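Polyphosphate kinase (Porphyromonas gingivalis, PDB 2O8R) probably catalyses the reversible transfer of the terminal phosphate of ATP to a growing chain of inorganic polyphosphate, using magnesium. Local coordinates at residues A[141-146]-A[181-186]; A[164-169]-A[219-224]; A[442-447]-A[457-462]; A[523-528]-A[555-560]; A[536-541]-A[562-567]. The protein carries 3 engineered substitutions. One frame throughout, in Å; residues are numbered along the deposited sequence.

Contact 1: A[141-146]-A[181-186]; sequences PLLYPM and LLNVPT
Asn183 turns its amide toward the loop 141-146 by setting CG between its own backbone N and carbonyl carbon (chi1 46°), and Tyr144, with CG anti to the carbonyl carbon (chi1 -64°), brings the edge of its ring to that amide, crossing it at an angle. The amide then serves two backbone groups at once: Asn183 OD1 accepts from Tyr144 N at 2.7 Å, while ND2 donates a weak, bent bond to Leu142 O, also 2.7 Å long. Asparagine suits the place because one short side chain offers both an acceptor and a donor to a chain not yet in a strand. Asn183 ND2 lies 3.3 Å from Tyr144 CD2, ring and amide planes standing 47° apart, and the ring stacks on Tyr144 of the second subunit. Selenomethionine Met146 and Leu181 form an antiparallel hydrogen-bonded pair, Met146 N to Leu181 O (2.9 Å) and Leu181 N to Met146 O (2.6 Å), with Met146 CE against Leu181 CD2. Leu142 CB packs on Pro185 CB at 3.6 Å. The Met146 pairing adds 146-147 as the outermost strand beside 178-183, whose other neighbour is 163-169; helices 209-214 and 217-220 pack on Leu143 and Leu182.

Contact 2: A[164-169]-A[219-224]; sequences LAVRLK and VVFPGY
A type I beta turn, Phe221 to Tyr224, leads from the weakly bonded helical turn at 217-220 into strand 225-235 of the middle-domain sheet, and its two aromatic residues pack on strand 163-169, the neighbour of that strand in the sheet. Tyr224 N closes the turn on Phe221 O at 3.2 Å. No hydrogen bond joins the two segments, so the contact is apolar packing centred on Leu168. The first torsion of this leucine (chi1 -56°) swings CG to the backbone N side and sends the two methyl groups between the rings. CD1 makes a CH-pi contact over one face of Phe221, 4.1 Å from the ring centroid, and it also lies over the centre of the Tyr224 ring. Leu168 CB touches Tyr224 CD1 at 3.7 Å, and CD2 rests against Tyr224 CB. A branched aliphatic residue suits this spot because it can present methyls to both rings at once. Val166, two residues back on the same face of the strand, adds a looser touch, CG2 to Phe221 CE2 at 4.3 Å. Val153 of the second subunit also packs on Phe221, placing this aromatic pair close to the dimer interface. Lys169 C lies at the edge of the Tyr224 ring, and Lys169 O comes within 3.6 Å of Tyr224 CA.

Contact 3: A[442-447]-A[457-462]; sequences TALILY and GIALLS
Four backbone hydrogen bonds join Ala443 to Leu460 and Ile445 to Ile458, the two hydrogen-bonded pairs of this antiparallel hairpin. Ala443 N reaches Leu460 O at 2.8 Å, and Ile445 N reaches Ile458 O at 2.9 Å; the return bond from Leu460 N to Ala443 O is 3.0 Å long. Leu444 with Ala459 between them, and Thr442 with Leu461 and Leu446 with Gly457 beyond them, are non-hydrogen-bonded pairs, where CA-H groups approach carbonyls, as Gly457 CA does Ile445 O at 3.2 Å. Glycine suits that last position: its backbone angles would jam a beta carbon against the preceding carbonyl. The bare Gly457 CA instead receives the Tyr447 ring, whose CD2 is 3.5 Å away; with its ring on the backbone N side (chi1 -71°), Tyr447 turns back over Gly457. Ala443, Ile445, Ile458 and Leu460 form one apolar face, with Ala443 CB 3.9 Å from Leu460 CB, and helix 355-365 packs on it. On the other face, Thr442 CG2 lies alongside Leu461 CD2, and helix 484-497 covers Thr442, Leu444 and Leu446. With these backbone groups paired and mostly aliphatic side chains on both faces, the hairpin can lie buried between helical layers, a few residues beyond His439, the predicted phosphohistidine.

Contact 4: A[523-528]-A[555-560]; sequences LIEREI and LYRASE
Arg557 and Glu525 provide the salt bridge of this helix pair: Arg557 NH2 donates to Glu525 OE2 at 2.6 Å with an N-H...O angle of 148°. OE2 receives it through its syn lone pair and lies in the guanidinium plane at the edge, the carboxylate and guanidinium being nearly coplanar, 20° apart. Glu525 folds at chi2 to bring its carboxylate across, while Arg557 runs out from the other helix and bends at chi3. Long, flexible side chains suit the margin of the interface, where both residues remain partly exposed. Helices 516-532 and 549-560 lie on the same side of the C-terminal domain 2 sheet, their local axes 9.8 Å apart and almost parallel at 13°, a layer of the alpha/beta fold characteristic of the PLD clan. Beneath the ion pair the packing is aliphatic. Ile524 CG2 meets Ala558 CB at 4.1 Å, and Ile524 CD1 extends to Leu555 CD2 at 4.2 Å. The small Ala558 also lets Ile528 lay CG1 close to the helix backbone, 4.1 Å from Ala558 CA. Ile528 CD1 reaches the charged group too, 3.9 Å from Arg557 NH2, the two side chains crossing at about a right angle. Met539 of the underlying strand 538-543 touches Ile524, Leu555 and Ala558.

Contact 5: A[536-541]-A[562-567]; sequences RGYMLL and GVEIDL
Backbone hydrogen bonds knit Gly537 through Leu541 to Glu564 through Asp566 in a parallel ladder. Glu564 N donates to Gly537 O at 2.8 Å, Met539 N to Glu564 O at 3.0 Å, Asp566 N to Met539 O at 3.0 Å, and Leu541 N to Asp566 O. Glu564 and Asp566 each use both N and O toward the other strand, as parallel pairing requires.

The polar side chains share one face with Leu540: Tyr538, Glu564 and Asp566. With CG anti to the backbone N (chi1 -175°), Tyr538 swings its ring across the neighbouring strand, where OH donates to Asp566 OD2 at 2.8 Å. The oxygen takes it with its anti lone pair, at the ring edge, the carboxylate plane turned 80° from the ring. Arg586 forms a salt bridge with the same OD2, so this buried carboxylate has a charged partner, which probably steadies its negative charge. Arg536 and Glu564 make a long salt bridge at the exposed end.

Apolar packing fills the opposite face. Selenomethionine Met539 bends at chi3 (-78°), its CE lying against Ile565 CD1, and Leu541 CD1 meets Leu567 CD2 at 3.7 Å.

Gly562, whose positive phi suits glycine, ends helix 549-560 in a Schellman motif just before the second strand. Strand, helix and parallel strand form a beta-alpha-beta crossover, a classical unit of alpha/beta folds, here in C-terminal domain 2.

Overall arrangement
The five contacts fall into three regions. Contacts 1 and 2, with centres 13 Å apart, share the middle-domain sheet: Leu182 N probably bonds to Leu164 O at 2.8 Å, and both contacts touch the second subunit. Contacts 4 and 5, only 8 Å apart between centres, are a helix pair and the strand pair beneath it in one domain, where Glu527 OE1 probably accepts from Tyr538 N (3.1 Å). Contact 3 belongs to the other PLD-type domain, its centre about 32 Å from that of contact 5. Predicted sites lie near two of them: side chains of Thr442 and His439 are about 10 Å apart, as are those of Leu567 and ATP-binding Arg570. Contacts 1 and 2 are remote, their centres about 52 and 64 Å from that of contact 3.

Contact 1: A[141-146]-A[181-186]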
# COMPACT_ATOMS: atom_id res chain seq x y z
N PRO A 141 -7.88 -10.71 -21.51
CA PRO A 141 -8.82 -10.92 -20.39
C PRO A 141 -9.08 -9.68 -19.52
O PRO A 141 -10.02 -9.68 -18.74
CB PRO A 141 -8.14 -11.99 -19.54
CG PRO A 141 -7.13 -12.65 -20.44
CD PRO A 141 -6.74 -11.64 -21.47
N LEU A 142 -8.26 -8.64 -19.67
CA LEU A 142 -8.40 -7.43 -18.87
C LEU A 142 -9.03 -6.27 -19.67
O LEU A 142 -9.10 -5.13 -19.21
CB LEU A 142 -7.04 -7.03 -18.29
CG LEU A 142 -6.28 -7.99 -17.35
CD1 LEU A 142 -5.03 -7.31 -16.80
CD2 LEU A 142 -7.16 -8.44 -16.21
N LEU A 143 -9.50 -6.58 -20.87
CA LEU A 143 -10.12 -5.58 -21.72
C LEU A 143 -11.63 -5.49 -21.51
O LEU A 143 -12.27 -6.42 -21.03
CB LEU A 143 -9.83 -5.92 -23.18
CG LEU A 143 -8.65 -5.24 -23.89
CD1 LEU A 143 -7.57 -4.83 -22.93
CD2 LEU A 143 -8.10 -6.14 -24.98
N TYR A 144 -12.20 -4.34 -21.86
CA TYR A 144 -13.63 -4.19 -21.93
C TYR A 144 -13.95 -3.43 -23.21
O TYR A 144 -14.00 -2.20 -23.19
CB TYR A 144 -14.14 -3.41 -20.74
CG TYR A 144 -13.93 -4.10 -19.43
CD1 TYR A 144 -14.92 -4.89 -18.88
CD2 TYR A 144 -12.75 -3.94 -18.72
CE1 TYR A 144 -14.73 -5.52 -17.65
CE2 TYR A 144 -12.55 -4.56 -17.50
CZ TYR A 144 -13.54 -5.34 -16.97
OH TYR A 144 -13.32 -5.97 -15.77
N PRO A 145 -14.15 -4.15 -24.33
CA PRO A 145 -14.40 -3.48 -25.61
C PRO A 145 -15.73 -2.79 -25.58
O PRO A 145 -16.76 -3.44 -25.39
CB PRO A 145 -14.41 -4.62 -26.62
CG PRO A 145 -13.79 -5.79 -25.90
CD PRO A 145 -14.15 -5.61 -24.47
N MSE A 146 -15.71 -1.47 -25.72
CA MSE A 146 -16.92 -0.68 -25.63
C MSE A 146 -17.20 0.06 -26.91
O MSE A 146 -16.51 1.03 -27.22
CB MSE A 146 -16.83 0.32 -24.49
CG MSE A 146 -16.80 -0.34 -23.13
SE MSE A 146 -16.45 0.97 -21.75
CE MSE A 146 -14.56 1.34 -22.12
N LEU A 181 -14.35 2.37 -27.65
CA LEU A 181 -13.47 2.80 -26.60
C LEU A 181 -12.95 1.56 -25.94
O LEU A 181 -13.75 0.70 -25.57
CB LEU A 181 -14.26 3.61 -25.57
CG LEU A 181 -13.51 4.34 -24.46
CD1 LEU A 181 -12.74 5.51 -25.02
CD2 LEU A 181 -14.50 4.82 -23.44
N LEU A 182 -11.64 1.44 -25.80
CA LEU A 182 -11.13 0.44 -24.86
C LEU A 182 -10.06 0.88 -23.85
O LEU A 182 -9.42 1.93 -23.99
CB LEU A 182 -10.82 -0.91 -25.52
CG LEU A 182 -10.01 -1.00 -26.80
CD1 LEU A 182 -8.55 -0.91 -26.47
CD2 LEU A 182 -10.32 -2.31 -27.46
N ASN A 183 -9.92 0.05 -22.82
CA ASN A 183 -9.10 0.36 -21.67
C ASN A 183 -7.70 -0.16 -21.86
O ASN A 183 -7.49 -1.19 -22.49
CB ASN A 183 -9.70 -0.28 -20.41
CG ASN A 183 -10.12 -1.72 -20.63
OD1 ASN A 183 -10.63 -2.09 -21.69
ND2 ASN A 183 -9.91 -2.55 -19.63
N VAL A 184 -6.72 0.56 -21.33
CA VAL A 184 -5.39 0.01 -21.26
C VAL A 184 -5.15 -0.37 -19.80
O VAL A 184 -4.93 0.48 -18.95
CB VAL A 184 -4.33 0.91 -21.92
CG1 VAL A 184 -5.00 1.70 -23.02
CG2 VAL A 184 -3.69 1.84 -20.94
N PRO A 185 -5.23 -1.67 -19.51
CA PRO A 185 -5.34 -2.17 -18.13
C PRO A 185 -4.06 -2.03 -17.33
O PRO A 185 -3.48 -3.03 -16.89
CB PRO A 185 -5.69 -3.65 -18.32
CG PRO A 185 -5.18 -4.00 -19.66
CD PRO A 185 -5.20 -2.76 -20.50
N THR A 186 -3.61 -0.80 -17.12
CA THR A 186 -2.38 -0.58 -16.36
C THR A 186 -2.62 -0.72 -14.87
O THR A 186 -1.70 -0.68 -14.08
CB THR A 186 -1.74 0.77 -16.67
OG1 THR A 186 -2.68 1.81 -16.42
CG2 THR A 186 -1.31 0.80 -18.10

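Contact 2: A[164-169]-A[219-224]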
# COMPACT_ATOMS: atom_id res chain seq x y z
N LEU A 164 -7.98 3.98 -25.49
CA LEU A 164 -7.84 3.94 -26.92
C LEU A 164 -9.21 4.15 -27.52
O LEU A 164 -10.14 3.39 -27.23
CB LEU A 164 -7.30 2.58 -27.35
CG LEU A 164 -5.84 2.37 -27.75
CD1 LEU A 164 -4.96 3.60 -27.59
CD2 LEU A 164 -5.30 1.19 -26.97
N ALA A 165 -9.34 5.20 -28.32
CA ALA A 165 -10.53 5.35 -29.14
C ALA A 165 -10.21 4.75 -30.51
O ALA A 165 -9.25 5.16 -31.16
CB ALA A 165 -10.92 6.79 -29.26
N VAL A 166 -11.02 3.78 -30.91
CA VAL A 166 -10.85 3.04 -32.17
C VAL A 166 -11.95 3.41 -33.17
O VAL A 166 -13.12 3.45 -32.81
CB VAL A 166 -10.96 1.51 -31.94
CG1 VAL A 166 -10.80 0.75 -33.23
CG2 VAL A 166 -9.95 1.03 -30.92
N ARG A 167 -11.56 3.68 -34.41
CA ARG A 167 -12.51 3.89 -35.50
C ARG A 167 -12.71 2.60 -36.29
O ARG A 167 -11.73 1.97 -36.71
CB ARG A 167 -12.00 4.98 -36.44
CG ARG A 167 -12.84 5.19 -37.67
CD ARG A 167 -12.51 6.50 -38.33
NE ARG A 167 -11.29 6.44 -39.12
CZ ARG A 167 -10.73 7.49 -39.72
NH1 ARG A 167 -11.29 8.69 -39.60
NH2 ARG A 167 -9.62 7.34 -40.42
N LEU A 168 -13.96 2.22 -36.52
CA LEU A 168 -14.27 0.97 -37.20
C LEU A 168 -15.15 1.12 -38.45
O LEU A 168 -16.12 1.88 -38.45
CB LEU A 168 -14.94 0.01 -36.22
CG LEU A 168 -14.16 -0.28 -34.95
CD1 LEU A 168 -15.10 -0.68 -33.82
CD2 LEU A 168 -13.10 -1.35 -35.20
N LYS A 169 -14.81 0.38 -39.51
CA LYS A 169 -15.67 0.23 -40.68
C LYS A 169 -16.01 -1.24 -40.85
O LYS A 169 -15.13 -2.09 -40.78
CB LYS A 169 -14.99 0.77 -41.93
CG LYS A 169 -15.95 1.12 -43.05
CD LYS A 169 -15.22 1.16 -44.37
CE LYS A 169 -16.12 0.76 -45.52
NZ LYS A 169 -15.35 0.14 -46.64
N VAL A 219 -8.38 -8.83 -33.44
CA VAL A 219 -8.97 -9.96 -32.71
C VAL A 219 -10.12 -9.52 -31.80
O VAL A 219 -11.03 -10.30 -31.49
CB VAL A 219 -7.91 -10.82 -31.94
CG1 VAL A 219 -6.50 -10.63 -32.52
CG2 VAL A 219 -7.92 -10.54 -30.46
N VAL A 220 -10.08 -8.25 -31.41
CA VAL A 220 -11.08 -7.67 -30.52
C VAL A 220 -12.32 -7.31 -31.33
O VAL A 220 -13.46 -7.45 -30.87
CB VAL A 220 -10.51 -6.44 -29.78
CG1 VAL A 220 -11.57 -5.72 -28.99
CG2 VAL A 220 -9.37 -6.87 -28.87
N PHE A 221 -12.10 -6.89 -32.57
CA PHE A 221 -13.20 -6.54 -33.45
C PHE A 221 -13.17 -7.37 -34.73
O PHE A 221 -12.87 -6.85 -35.81
CB PHE A 221 -13.14 -5.05 -33.77
CG PHE A 221 -13.11 -4.16 -32.56
CD1 PHE A 221 -14.28 -3.79 -31.92
CD2 PHE A 221 -11.90 -3.67 -32.06
CE1 PHE A 221 -14.26 -2.97 -30.80
CE2 PHE A 221 -11.87 -2.84 -30.96
CZ PHE A 221 -13.05 -2.49 -30.32
N PRO A 222 -13.48 -8.68 -34.63
CA PRO A 222 -13.37 -9.55 -35.80
C PRO A 222 -14.26 -9.13 -36.97
O PRO A 222 -13.85 -9.24 -38.13
CB PRO A 222 -13.80 -10.91 -35.26
CG PRO A 222 -14.61 -10.61 -34.05
CD PRO A 222 -13.95 -9.43 -33.45
N GLY A 223 -15.46 -8.65 -36.68
CA GLY A 223 -16.38 -8.25 -37.73
C GLY A 223 -16.23 -6.83 -38.23
O GLY A 223 -17.19 -6.24 -38.74
N TYR A 224 -15.02 -6.27 -38.11
CA TYR A 224 -14.75 -4.92 -38.59
C TYR A 224 -13.37 -4.83 -39.20
O TYR A 224 -12.50 -5.64 -38.91
CB TYR A 224 -14.79 -3.89 -37.46
CG TYR A 224 -16.08 -3.81 -36.70
CD1 TYR A 224 -17.06 -2.89 -37.05
CD2 TYR A 224 -16.30 -4.63 -35.60
CE1 TYR A 224 -18.24 -2.81 -36.35
CE2 TYR A 224 -17.48 -4.55 -34.89
CZ TYR A 224 -18.45 -3.64 -35.26
OH TYR A 224 -19.62 -3.57 -34.54

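Contact 3: A[442-447]-A[457-462]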
# COMPACT_ATOMS: atom_id res chain seq x y z
N THR A 442 7.45 20.34 14.07
CA THR A 442 8.15 20.27 15.35
C THR A 442 7.86 18.98 16.12
O THR A 442 6.77 18.43 16.04
CB THR A 442 7.76 21.45 16.26
OG1 THR A 442 6.37 21.36 16.56
CG2 THR A 442 8.03 22.79 15.59
N ALA A 443 8.86 18.52 16.87
CA ALA A 443 8.67 17.46 17.86
C ALA A 443 9.16 17.96 19.22
O ALA A 443 9.93 18.92 19.29
CB ALA A 443 9.41 16.20 17.46
N LEU A 444 8.71 17.32 20.29
CA LEU A 444 9.02 17.80 21.63
C LEU A 444 9.12 16.67 22.61
O LEU A 444 8.16 15.93 22.78
CB LEU A 444 7.95 18.76 22.12
CG LEU A 444 8.17 19.36 23.50
CD1 LEU A 444 9.40 20.27 23.53
CD2 LEU A 444 6.94 20.12 23.92
N ILE A 445 10.27 16.55 23.26
CA ILE A 445 10.44 15.57 24.32
C ILE A 445 10.60 16.31 25.64
O ILE A 445 11.49 17.13 25.78
CB ILE A 445 11.67 14.68 24.07
CG1 ILE A 445 11.49 13.88 22.79
CG2 ILE A 445 11.83 13.71 25.20
CD1 ILE A 445 12.79 13.53 22.15
N LEU A 446 9.71 16.02 26.60
CA LEU A 446 9.74 16.71 27.90
C LEU A 446 10.19 15.81 29.05
O LEU A 446 9.75 14.66 29.18
CB LEU A 446 8.38 17.35 28.22
CG LEU A 446 7.86 18.48 27.31
CD1 LEU A 446 6.42 18.79 27.66
CD2 LEU A 446 8.72 19.76 27.36
N TYR A 447 11.09 16.34 29.87
CA TYR A 447 11.57 15.63 31.04
C TYR A 447 10.66 15.87 32.22
O TYR A 447 9.96 16.90 32.27
CB TYR A 447 12.97 16.11 31.38
CG TYR A 447 14.02 15.66 30.39
CD1 TYR A 447 14.13 14.33 30.02
CD2 TYR A 447 14.91 16.57 29.86
CE1 TYR A 447 15.11 13.93 29.12
CE2 TYR A 447 15.89 16.18 28.96
CZ TYR A 447 15.99 14.86 28.59
OH TYR A 447 16.97 14.50 27.69
N GLY A 457 13.93 19.66 28.37
CA GLY A 457 13.83 18.65 27.32
C GLY A 457 14.48 18.98 26.00
O GLY A 457 15.48 19.70 25.95
N ILE A 458 13.92 18.43 24.94
CA ILE A 458 14.48 18.53 23.60
C ILE A 458 13.41 18.98 22.61
O ILE A 458 12.32 18.41 22.55
CB ILE A 458 15.05 17.18 23.12
CG1 ILE A 458 16.17 16.69 24.03
CG2 ILE A 458 15.60 17.32 21.74
CD1 ILE A 458 16.61 15.25 23.77
N ALA A 459 13.73 20.01 21.84
CA ALA A 459 12.86 20.42 20.76
C ALA A 459 13.53 20.06 19.44
O ALA A 459 14.72 20.30 19.26
CB ALA A 459 12.58 21.93 20.83
N LEU A 460 12.75 19.47 18.54
CA LEU A 460 13.18 19.21 17.18
C LEU A 460 12.35 20.09 16.26
O LEU A 460 11.13 20.03 16.32
CB LEU A 460 12.93 17.75 16.83
CG LEU A 460 13.98 16.67 17.10
CD1 LEU A 460 14.67 16.87 18.42
CD2 LEU A 460 13.32 15.31 17.05
N LEU A 461 13.02 20.91 15.44
CA LEU A 461 12.35 21.83 14.48
C LEU A 461 12.92 21.68 13.09
O LEU A 461 14.12 21.48 12.94
CB LEU A 461 12.48 23.28 14.89
CG LEU A 461 11.75 23.61 16.18
CD1 LEU A 461 12.71 23.53 17.39
CD2 LEU A 461 11.14 24.98 16.05
N SER A 462 12.07 21.82 12.08
CA SER A 462 12.44 21.35 10.76
C SER A 462 11.78 22.07 9.60
O SER A 462 10.66 22.59 9.74
CB SER A 462 12.09 19.87 10.65
OG SER A 462 12.59 19.36 9.43

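Contact 4: A[523-528]-A[555-560]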
# COMPACT_ATOMS: atom_id res chain seq x y z
N LEU A 523 12.88 42.58 11.16
CA LEU A 523 14.14 42.10 10.60
C LEU A 523 14.52 42.77 9.27
O LEU A 523 15.67 43.18 9.09
CB LEU A 523 14.09 40.58 10.42
CG LEU A 523 14.10 39.67 11.65
CD1 LEU A 523 13.44 38.32 11.35
CD2 LEU A 523 15.51 39.46 12.19
N ILE A 524 13.55 42.89 8.35
CA ILE A 524 13.81 43.54 7.06
C ILE A 524 14.07 45.02 7.25
O ILE A 524 14.99 45.59 6.66
CB ILE A 524 12.65 43.36 6.07
CG1 ILE A 524 12.49 41.89 5.69
CG2 ILE A 524 12.91 44.20 4.82
CD1 ILE A 524 11.23 41.57 4.90
N GLU A 525 13.23 45.65 8.09
CA GLU A 525 13.35 47.06 8.39
C GLU A 525 14.72 47.39 8.97
O GLU A 525 15.34 48.38 8.58
CB GLU A 525 12.26 47.50 9.37
CG GLU A 525 10.92 47.81 8.74
CD GLU A 525 10.99 48.83 7.63
OE1 GLU A 525 11.94 49.65 7.59
OE2 GLU A 525 10.06 48.83 6.80
N ARG A 526 15.19 46.56 9.90
CA ARG A 526 16.48 46.76 10.53
C ARG A 526 17.62 46.88 9.52
O ARG A 526 18.56 47.65 9.73
CB ARG A 526 16.77 45.66 11.54
CG ARG A 526 18.14 45.79 12.18
CD ARG A 526 18.24 44.95 13.41
NE ARG A 526 18.20 43.54 13.08
CZ ARG A 526 18.47 42.57 13.94
NH1 ARG A 526 18.82 42.87 15.19
NH2 ARG A 526 18.39 41.30 13.56
N GLU A 527 17.52 46.12 8.43
CA GLU A 527 18.51 46.18 7.35
C GLU A 527 18.38 47.50 6.62
O GLU A 527 19.39 48.09 6.24
CB GLU A 527 18.37 45.03 6.35
CG GLU A 527 18.47 43.64 6.95
CD GLU A 527 19.87 43.29 7.41
OE1 GLU A 527 20.83 43.58 6.66
OE2 GLU A 527 19.99 42.70 8.51
N ILE A 528 17.14 47.97 6.43
CA ILE A 528 16.93 49.26 5.77
C ILE A 528 17.59 50.38 6.56
O ILE A 528 18.34 51.18 6.00
CB ILE A 528 15.44 49.60 5.56
CG1 ILE A 528 14.77 48.59 4.64
CG2 ILE A 528 15.29 51.03 5.01
CD1 ILE A 528 13.30 48.82 4.49
N LEU A 555 10.36 43.90 0.23
CA LEU A 555 11.63 43.52 -0.37
C LEU A 555 12.03 44.55 -1.41
O LEU A 555 13.19 44.98 -1.43
CB LEU A 555 11.54 42.13 -0.98
CG LEU A 555 11.31 40.98 0.00
CD1 LEU A 555 11.01 39.70 -0.76
CD2 LEU A 555 12.49 40.81 0.95
N TYR A 556 11.07 44.93 -2.25
CA TYR A 556 11.26 45.98 -3.24
C TYR A 556 11.72 47.29 -2.59
O TYR A 556 12.63 47.96 -3.08
CB TYR A 556 9.96 46.25 -3.98
CG TYR A 556 9.60 45.26 -5.06
CD1 TYR A 556 10.56 44.78 -5.95
CD2 TYR A 556 8.28 44.83 -5.22
CE1 TYR A 556 10.21 43.88 -6.96
CE2 TYR A 556 7.93 43.95 -6.22
CZ TYR A 556 8.89 43.47 -7.08
OH TYR A 556 8.53 42.59 -8.06
N ARG A 557 11.07 47.64 -1.48
CA ARG A 557 11.47 48.82 -0.73
C ARG A 557 12.86 48.68 -0.12
O ARG A 557 13.61 49.65 -0.06
CB ARG A 557 10.46 49.16 0.36
CG ARG A 557 9.12 49.70 -0.13
CD ARG A 557 8.13 49.84 1.02
NE ARG A 557 8.84 50.11 2.27
CZ ARG A 557 8.77 49.36 3.38
NH1 ARG A 557 7.99 48.28 3.43
NH2 ARG A 557 9.49 49.71 4.44
N ALA A 558 13.22 47.47 0.31
CA ALA A 558 14.56 47.23 0.83
C ALA A 558 15.58 47.41 -0.28
O ALA A 558 16.61 48.06 -0.08
CB ALA A 558 14.66 45.85 1.44
N SER A 559 15.28 46.88 -1.46
CA SER A 559 16.15 47.04 -2.62
C SER A 559 16.34 48.52 -2.94
O SER A 559 17.48 49.02 -2.97
CB SER A 559 15.55 46.32 -3.83
OG SER A 559 16.38 46.44 -4.97
N GLU A 560 15.22 49.22 -3.15
CA GLU A 560 15.19 50.67 -3.36
C GLU A 560 16.04 51.41 -2.33
O GLU A 560 16.75 52.36 -2.68
CB GLU A 560 13.75 51.18 -3.28
CG GLU A 560 12.92 50.93 -4.54
CD GLU A 560 11.44 51.18 -4.34
OE1 GLU A 560 10.98 51.19 -3.18
OE2 GLU A 560 10.72 51.37 -5.35

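Contact 5: A[536-541]-A[562-567]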
# COMPACT_ATOMS: atom_id res chain seq x y z
N ARG A 536 26.46 48.07 5.86
CA ARG A 536 26.05 47.12 4.83
C ARG A 536 24.66 46.55 5.13
O ARG A 536 24.33 46.29 6.29
CB ARG A 536 27.07 45.98 4.70
CG ARG A 536 26.74 44.99 3.61
CD ARG A 536 27.95 44.31 3.02
NE ARG A 536 27.58 43.44 1.90
CZ ARG A 536 27.20 42.17 2.03
NH1 ARG A 536 27.14 41.60 3.23
NH2 ARG A 536 26.88 41.45 0.96
N GLY A 537 23.84 46.40 4.09
CA GLY A 537 22.49 45.83 4.22
C GLY A 537 22.33 44.61 3.34
O GLY A 537 22.22 44.71 2.12
N TYR A 538 22.30 43.44 3.97
CA TYR A 538 22.25 42.19 3.20
C TYR A 538 21.23 41.19 3.73
O TYR A 538 20.98 41.10 4.95
CB TYR A 538 23.64 41.55 3.15
CG TYR A 538 23.70 40.33 2.28
CD1 TYR A 538 23.55 40.43 0.90
CD2 TYR A 538 23.88 39.06 2.84
CE1 TYR A 538 23.59 39.32 0.09
CE2 TYR A 538 23.92 37.93 2.04
CZ TYR A 538 23.77 38.07 0.67
OH TYR A 538 23.82 36.96 -0.13
N MSE A 539 20.62 40.43 2.81
CA MSE A 539 19.68 39.36 3.15
C MSE A 539 19.93 38.17 2.26
O MSE A 539 20.15 38.31 1.05
CB MSE A 539 18.24 39.81 2.96
CG MSE A 539 17.80 40.82 3.99
SE MSE A 539 15.91 41.25 3.93
CE MSE A 539 15.85 42.44 2.43
N LEU A 540 19.89 36.99 2.87
CA LEU A 540 19.99 35.75 2.11
C LEU A 540 18.78 34.92 2.47
O LEU A 540 18.63 34.49 3.61
CB LEU A 540 21.30 35.03 2.43
CG LEU A 540 21.74 33.78 1.66
CD1 LEU A 540 21.17 33.68 0.25
CD2 LEU A 540 23.25 33.72 1.61
N LEU A 541 17.91 34.71 1.48
CA LEU A 541 16.60 34.12 1.72
C LEU A 541 16.33 32.93 0.79
O LEU A 541 16.35 33.08 -0.43
CB LEU A 541 15.53 35.17 1.51
CG LEU A 541 15.46 36.44 2.34
CD1 LEU A 541 14.36 37.28 1.73
CD2 LEU A 541 15.15 36.12 3.79
N GLY A 562 18.70 50.51 -0.97
CA GLY A 562 20.09 50.08 -0.98
C GLY A 562 20.40 48.77 -0.27
O GLY A 562 21.58 48.38 -0.19
N VAL A 563 19.38 48.07 0.23
CA VAL A 563 19.59 46.71 0.78
C VAL A 563 19.75 45.68 -0.35
O VAL A 563 18.91 45.60 -1.25
CB VAL A 563 18.45 46.27 1.76
CG1 VAL A 563 18.79 44.92 2.40
CG2 VAL A 563 18.18 47.33 2.84
N GLU A 564 20.84 44.92 -0.31
CA GLU A 564 21.11 43.85 -1.28
C GLU A 564 20.45 42.53 -0.88
O GLU A 564 20.53 42.10 0.28
CB GLU A 564 22.61 43.61 -1.39
CG GLU A 564 23.39 44.66 -2.12
CD GLU A 564 24.77 44.16 -2.51
OE1 GLU A 564 25.18 43.07 -2.04
OE2 GLU A 564 25.44 44.86 -3.31
N ILE A 565 19.82 41.87 -1.86
CA ILE A 565 19.06 40.65 -1.58
C ILE A 565 19.38 39.47 -2.52
O ILE A 565 19.27 39.59 -3.75
CB ILE A 565 17.53 40.92 -1.59
CG1 ILE A 565 17.18 42.23 -0.87
CG2 ILE A 565 16.79 39.75 -0.97
CD1 ILE A 565 15.73 42.65 -0.98
N ASP A 566 19.78 38.35 -1.93
CA ASP A 566 19.83 37.08 -2.65
C ASP A 566 18.65 36.18 -2.29
O ASP A 566 18.49 35.76 -1.14
CB ASP A 566 21.12 36.34 -2.32
CG ASP A 566 22.20 36.58 -3.34
OD1 ASP A 566 21.95 36.42 -4.55
OD2 ASP A 566 23.32 36.92 -2.92
N LEU A 567 17.82 35.89 -3.29
CA LEU A 567 16.70 34.98 -3.15
C LEU A 567 17.05 33.67 -3.83
O LEU A 567 17.45 33.67 -4.99
CB LEU A 567 15.46 35.53 -3.83
CG LEU A 567 14.72 36.67 -3.12
CD1 LEU A 567 13.66 37.25 -4.02
CD2 LEU A 567 14.10 36.17 -1.84